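Monomethylamine methyltransferase MtmB1 (Methanosarcina barkeri, PDB 1NTH) catalyses the transfer of the methyl group from monomethylamine to the corrinoid cofactor of its partner protein MtmC in methanogenesis from methylamine. Local coordinates at residues M69-T80 against L233-D241. Sequence-based numbering, arbitrary orientation.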
ATOM      1  N   MET A  69      39.183  10.546 -22.559  1.00 17.43           N
ATOM      2  CA  MET A  69      38.716   9.594 -23.557  1.00 18.50           C
ATOM      3  C   MET A  69      37.235   9.850 -23.829  1.00 18.88           C
ATOM      4  O   MET A  69      36.804   9.962 -24.977  1.00 19.27           O
ATOM      5  CB  MET A  69      38.906   8.171 -23.024  0.60 17.86           C
ATOM      6  CG  MET A  69      38.518   7.059 -23.982  0.60 18.03           C
ATOM      7  SD  MET A  69      39.757   6.776 -25.264  0.60 18.85           S
ATOM      8  CE  MET A  69      38.876   5.671 -26.345  0.60 16.82           C
ATOM      9  N   LEU A  70      36.448   9.944 -22.762  1.00 17.65           N
ATOM     10  CA  LEU A  70      35.017  10.175 -22.910  1.00 17.75           C
ATOM     11  C   LEU A  70      34.720  11.533 -23.540  1.00 17.10           C
ATOM     12  O   LEU A  70      33.876  11.643 -24.429  1.00 18.49           O
ATOM     13  CB  LEU A  70      34.328  10.080 -21.545  1.00 17.49           C
ATOM     14  CG  LEU A  70      32.799  10.158 -21.560  1.00 17.83           C
ATOM     15  CD1 LEU A  70      32.221   9.010 -22.383  1.00 18.49           C
ATOM     16  CD2 LEU A  70      32.282  10.095 -20.125  1.00 18.72           C
ATOM     17  N   LEU A  71      35.421  12.562 -23.079  1.00 17.68           N
ATOM     18  CA  LEU A  71      35.221  13.913 -23.584  1.00 18.60           C
ATOM     19  C   LEU A  71      35.575  14.095 -25.061  1.00 20.03           C
ATOM     20  O   LEU A  71      34.836  14.735 -25.812  1.00 19.94           O
ATOM     21  CB  LEU A  71      36.034  14.904 -22.750  1.00 18.13           C
ATOM     22  CG  LEU A  71      36.014  16.354 -23.243  1.00 19.57           C
ATOM     23  CD1 LEU A  71      34.601  16.922 -23.153  1.00 20.50           C
ATOM     24  CD2 LEU A  71      36.974  17.185 -22.412  1.00 21.24           C
ATOM     25  N   GLU A  72      36.703  13.529 -25.477  1.00 21.67           N
ATOM     26  CA  GLU A  72      37.161  13.681 -26.860  1.00 23.77           C
ATOM     27  C   GLU A  72      36.486  12.756 -27.874  1.00 23.82           C
ATOM     28  O   GLU A  72      36.237  13.157 -29.012  1.00 24.41           O
ATOM     29  CB  GLU A  72      38.673  13.492 -26.932  0.70 26.08           C
ATOM     30  CG  GLU A  72      39.458  14.528 -26.150  0.70 29.76           C
ATOM     31  CD  GLU A  72      39.225  15.940 -26.653  0.70 33.19           C
ATOM     32  OE1 GLU A  72      39.360  16.166 -27.873  0.70 34.86           O
ATOM     33  OE2 GLU A  72      38.914  16.827 -25.827  0.70 35.11           O
ATOM     34  N   CYS A  73      36.185  11.527 -27.468  1.00 22.29           N
ATOM     35  CA  CYS A  73      35.550  10.567 -28.367  1.00 22.14           C
ATOM     36  C   CYS A  73      34.040  10.690 -28.421  1.00 22.39           C
ATOM     37  O   CYS A  73      33.450  10.796 -29.496  1.00 21.26           O
ATOM     38  CB  CYS A  73      35.888   9.137 -27.953  1.00 22.88           C
ATOM     39  SG  CYS A  73      37.608   8.681 -28.186  1.00 25.67           S
ATOM     40  N   GLY A  74      33.419  10.666 -27.248  1.00 21.41           N
ATOM     41  CA  GLY A  74      31.975  10.726 -27.184  1.00 20.32           C
ATOM     42  C   GLY A  74      31.454   9.301 -27.203  1.00 18.25           C
ATOM     43  O   GLY A  74      32.205   8.354 -26.939  1.00 19.20           O
ATOM     44  N   ILE A  75      30.178   9.144 -27.532  1.00 18.15           N
ATOM     45  CA  ILE A  75      29.546   7.834 -27.574  1.00 17.10           C
ATOM     46  C   ILE A  75      28.918   7.576 -28.941  1.00 16.03           C
ATOM     47  O   ILE A  75      28.193   8.417 -29.469  1.00 18.08           O
ATOM     48  CB  ILE A  75      28.437   7.724 -26.495  1.00 17.05           C
ATOM     49  CG1 ILE A  75      29.037   7.947 -25.101  1.00 16.75           C
ATOM     50  CG2 ILE A  75      27.751   6.372 -26.586  1.00 16.32           C
ATOM     51  CD1 ILE A  75      30.037   6.888 -24.670  1.00 16.99           C
ATOM     52  N   TYR A  76      29.195   6.405 -29.500  1.00 17.32           N
ATOM     53  CA  TYR A  76      28.658   6.031 -30.801  1.00 18.13           C
ATOM     54  C   TYR A  76      27.277   5.395 -30.642  1.00 18.26           C
ATOM     55  O   TYR A  76      27.105   4.469 -29.847  1.00 19.36           O
ATOM     56  CB  TYR A  76      29.592   5.023 -31.479  1.00 18.52           C
ATOM     57  CG  TYR A  76      29.205   4.681 -32.901  1.00 20.52           C
ATOM     58  CD1 TYR A  76      29.451   5.577 -33.942  1.00 22.39           C
ATOM     59  CD2 TYR A  76      28.579   3.474 -33.205  1.00 20.73           C
ATOM     60  CE1 TYR A  76      29.084   5.277 -35.252  1.00 23.49           C
ATOM     61  CE2 TYR A  76      28.207   3.164 -34.516  1.00 22.58           C
ATOM     62  CZ  TYR A  76      28.464   4.072 -35.531  1.00 23.47           C
ATOM     63  OH  TYR A  76      28.107   3.775 -36.830  1.00 24.80           O
ATOM     64  N   CYS A  77      26.300   5.892 -31.393  1.00 19.05           N
ATOM     65  CA  CYS A  77      24.951   5.332 -31.353  1.00 19.96           C
ATOM     66  C   CYS A  77      24.811   4.404 -32.556  1.00 21.31           C
ATOM     67  O   CYS A  77      24.852   4.853 -33.702  1.00 21.58           O
ATOM     68  CB  CYS A  77      23.895   6.434 -31.422  1.00 22.06           C
ATOM     69  SG  CYS A  77      22.193   5.789 -31.399  1.00 25.64           S
ATOM     70  N   THR A  78      24.644   3.113 -32.291  1.00 22.21           N
ATOM     71  CA  THR A  78      24.535   2.116 -33.353  1.00 23.71           C
ATOM     72  C   THR A  78      23.333   2.250 -34.280  1.00 25.47           C
ATOM     73  O   THR A  78      23.410   1.885 -35.455  1.00 26.34           O
ATOM     74  CB  THR A  78      24.527   0.689 -32.772  1.00 24.91           C
ATOM     75  OG1 THR A  78      23.440   0.554 -31.850  1.00 24.19           O
ATOM     76  CG2 THR A  78      25.838   0.394 -32.061  1.00 25.19           C
ATOM     77  N   ASP A  79      22.225   2.773 -33.772  1.00 24.71           N
ATOM     78  CA  ASP A  79      21.028   2.908 -34.594  1.00 25.83           C
ATOM     79  C   ASP A  79      21.048   4.090 -35.552  1.00 25.85           C
ATOM     80  O   ASP A  79      20.513   4.002 -36.657  1.00 27.07           O
ATOM     81  CB  ASP A  79      19.791   2.982 -33.698  1.00 28.38           C
ATOM     82  CG  ASP A  79      19.575   1.704 -32.916  1.00 31.91           C
ATOM     83  OD1 ASP A  79      19.310   0.658 -33.546  1.00 35.38           O
ATOM     84  OD2 ASP A  79      19.682   1.739 -31.675  1.00 33.17           O
ATOM     85  N   THR A  80      21.667   5.190 -35.141  1.00 23.92           N
ATOM     86  CA  THR A  80      21.730   6.380 -35.981  1.00 24.03           C
ATOM     87  C   THR A  80      23.072   6.520 -36.690  1.00 23.91           C
ATOM     88  O   THR A  80      23.218   7.346 -37.593  1.00 23.57           O
ATOM     89  CB  THR A  80      21.498   7.657 -35.156  1.00 24.22           C
ATOM     90  OG1 THR A  80      22.570   7.819 -34.219  1.00 23.69           O
ATOM     91  CG2 THR A  80      20.177   7.572 -34.404  1.00 24.62           C
ATOM     92  N   LEU A 233      27.384  -0.892 -24.799  1.00 17.90           N
ATOM     93  CA  LEU A 233      28.003  -1.779 -25.777  1.00 19.56           C
ATOM     94  C   LEU A 233      29.521  -1.571 -25.798  1.00 20.81           C
ATOM     95  O   LEU A 233      30.051  -0.772 -25.028  1.00 22.59           O
ATOM     96  CB  LEU A 233      27.395  -1.527 -27.158  1.00 20.09           C
ATOM     97  CG  LEU A 233      25.867  -1.677 -27.220  1.00 23.35           C
ATOM     98  CD1 LEU A 233      25.389  -1.479 -28.651  1.00 23.83           C
ATOM     99  CD2 LEU A 233      25.458  -3.053 -26.709  1.00 24.28           C
ATOM    100  N   ASN A 234      30.216  -2.290 -26.675  1.00 20.45           N
ATOM    101  CA  ASN A 234      31.678  -2.190 -26.767  1.00 21.14           C
ATOM    102  C   ASN A 234      32.148  -1.494 -28.044  1.00 20.60           C
ATOM    103  O   ASN A 234      31.814  -1.954 -29.132  1.00 21.90           O
ATOM    104  CB  ASN A 234      32.297  -3.586 -26.729  1.00 22.33           C
ATOM    105  CG  ASN A 234      31.989  -4.322 -25.444  1.00 23.85           C
ATOM    106  OD1 ASN A 234      30.843  -4.697 -25.185  1.00 28.98           O
ATOM    107  ND2 ASN A 234      33.010  -4.525 -24.625  1.00 23.98           N
ATOM    108  N   GLU A 235      32.893  -0.389 -27.939  1.00 20.57           N
ATOM    109  CA  GLU A 235      33.296   0.259 -26.684  1.00 20.79           C
ATOM    110  C   GLU A 235      32.800   1.702 -26.820  1.00 21.38           C
ATOM    111  O   GLU A 235      32.828   2.254 -27.925  1.00 21.57           O
ATOM    112  CB  GLU A 235      34.824   0.273 -26.535  1.00 21.96           C
ATOM    113  CG  GLU A 235      35.514  -1.087 -26.588  1.00 22.30           C
ATOM    114  CD  GLU A 235      35.166  -1.982 -25.411  1.00 25.52           C
ATOM    115  OE1 GLU A 235      34.592  -1.478 -24.419  1.00 24.57           O
ATOM    116  OE2 GLU A 235      35.480  -3.189 -25.474  1.00 25.13           O
ATOM    117  N   LEU A 236      32.378   2.317 -25.714  1.00 19.56           N
ATOM    118  CA  LEU A 236      31.839   3.688 -25.732  1.00 18.88           C
ATOM    119  C   LEU A 236      30.796   3.721 -26.837  1.00 19.51           C
ATOM    120  O   LEU A 236      30.866   4.519 -27.778  1.00 18.28           O
ATOM    121  CB  LEU A 236      32.940   4.723 -26.002  1.00 19.71           C
ATOM    122  CG  LEU A 236      33.752   5.161 -24.779  1.00 22.27           C
ATOM    123  CD1 LEU A 236      34.583   4.001 -24.262  1.00 23.05           C
ATOM    124  CD2 LEU A 236      34.649   6.335 -25.151  1.00 22.14           C
ATOM    125  N   LYS A 237      29.810   2.847 -26.689  1.00 18.88           N
ATOM    126  CA  LYS A 237      28.776   2.674 -27.689  1.00 18.45           C
ATOM    127  C   LYS A 237      27.450   2.295 -27.031  1.00 18.54           C
ATOM    128  O   LYS A 237      27.434   1.705 -25.951  1.00 17.72           O
ATOM    129  CB  LYS A 237      29.241   1.560 -28.629  1.00 18.38           C
ATOM    130  CG  LYS A 237      28.320   1.206 -29.771  1.00 20.22           C
ATOM    131  CD  LYS A 237      28.874  -0.004 -30.524  1.00 20.73           C
ATOM    132  CE  LYS A 237      30.275   0.264 -31.067  1.00 21.32           C
ATOM    133  NZ  LYS A 237      30.887  -0.961 -31.667  1.00 21.06           N
ATOM    134  N   ILE A 238      26.345   2.628 -27.688  1.00 18.75           N
ATOM    135  CA  ILE A 238      25.026   2.317 -27.147  1.00 18.70           C
ATOM    136  C   ILE A 238      23.982   2.244 -28.260  1.00 21.00           C
ATOM    137  O   ILE A 238      24.176   2.789 -29.350  1.00 21.18           O
ATOM    138  CB  ILE A 238      24.593   3.396 -26.114  1.00 18.29           C
ATOM    139  CG1 ILE A 238      23.459   2.865 -25.233  1.00 18.41           C
ATOM    140  CG2 ILE A 238      24.133   4.653 -26.826  1.00 18.91           C
ATOM    141  CD1 ILE A 238      23.883   1.736 -24.323  1.00 18.10           C
ATOM    142  N   ASP A 239      22.877   1.562 -27.981  1.00 19.81           N
ATOM    143  CA  ASP A 239      21.777   1.433 -28.933  1.00 20.67           C
ATOM    144  C   ASP A 239      20.587   2.210 -28.372  1.00 20.79           C
ATOM    145  O   ASP A 239      20.524   2.462 -27.168  1.00 19.27           O
ATOM    146  CB  ASP A 239      21.411  -0.040 -29.116  1.00 23.46           C
ATOM    147  CG  ASP A 239      21.144  -0.742 -27.798  1.00 28.47           C
ATOM    148  OD1 ASP A 239      22.044  -0.765 -26.932  1.00 31.44           O
ATOM    149  OD2 ASP A 239      20.030  -1.273 -27.629  1.00 33.53           O
ATOM    150  N   LEU A 240      19.648   2.591 -29.233  1.00 19.81           N
ATOM    151  CA  LEU A 240      18.491   3.356 -28.777  1.00 20.65           C
ATOM    152  C   LEU A 240      17.559   2.599 -27.831  1.00 20.60           C
ATOM    153  O   LEU A 240      16.878   3.215 -27.012  1.00 20.06           O
ATOM    154  CB  LEU A 240      17.703   3.898 -29.975  1.00 23.09           C
ATOM    155  CG  LEU A 240      18.433   5.014 -30.733  1.00 24.43           C
ATOM    156  CD1 LEU A 240      17.541   5.556 -31.840  1.00 26.60           C
ATOM    157  CD2 LEU A 240      18.812   6.132 -29.770  1.00 26.28           C
ATOM    158  N   ASP A 241      17.521   1.274 -27.935  1.00 19.36           N
ATOM    159  CA  ASP A 241      16.679   0.484 -27.038  1.00 21.44           C
ATOM    160  C   ASP A 241      17.069   0.788 -25.590  1.00 20.86           C
ATOM    161  O   ASP A 241      16.207   0.983 -24.730  1.00 20.45           O
ATOM    162  CB  ASP A 241      16.855  -1.014 -27.316  1.00 23.78           C
ATOM    163  CG  ASP A 241      15.793  -1.566 -28.254  1.00 28.07           C
ATOM    164  OD1 ASP A 241      15.339  -0.821 -29.148  1.00 29.54           O
ATOM    165  OD2 ASP A 241      15.420  -2.751 -28.103  1.00 31.07           O
TER
HETATM  166  O   HOH W   1      18.041  -0.125 -30.465  1.00 25.80           O
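M69 and C73, near the end of helix 56-73, meet methyl CD2 of L236. M69 reaches it with CG at 4.1 Å, C73 with CB. G74, with positive phi, leads the chain out of the helix, and its carbonyl O is buried against L236 without a polar partner. I75 sets CD1 against CB of L236 at 3.9 Å, the two side chains crossing at about a right angle. Its CG2 meets CG2 of I238. Next comes a short parallel pairing: Y76 N donates to L236 O, I238 N to Y76 O, and T78 N to I238 O. On one face, the Y76 ring and the K237 chain run side by side, with CG of K237 at the ring edge. T78 CG2 presses on the same chain, 3.4 Å from CD of K237, which is tight. NZ of K237 donates to N234 O at 2.9 Å, and on helix 24-42 it bonds Q24 and forms a salt bridge with D28. Shortening K237 to an alanine would probably cost D28 this salt bridge and open a gap beside Y76 and T78. On the other face, SG of C77, held anti to the backbone N (chi1 179°), touches CD2 of L240. D79 OD2 accepts L240 N at 2.6 Å, nearly straight (169°), just after N-cap D239; its negative charge probably suits this helix start. A water links the same oxygen to D241 N and OD1. The small mixed sheet, with 82-84 beyond 75-77, is separate from the TIM-barrel strands. Helix 9-18 packs on I75, C77 and I238, helix 271-288 on L70, I75 and L236.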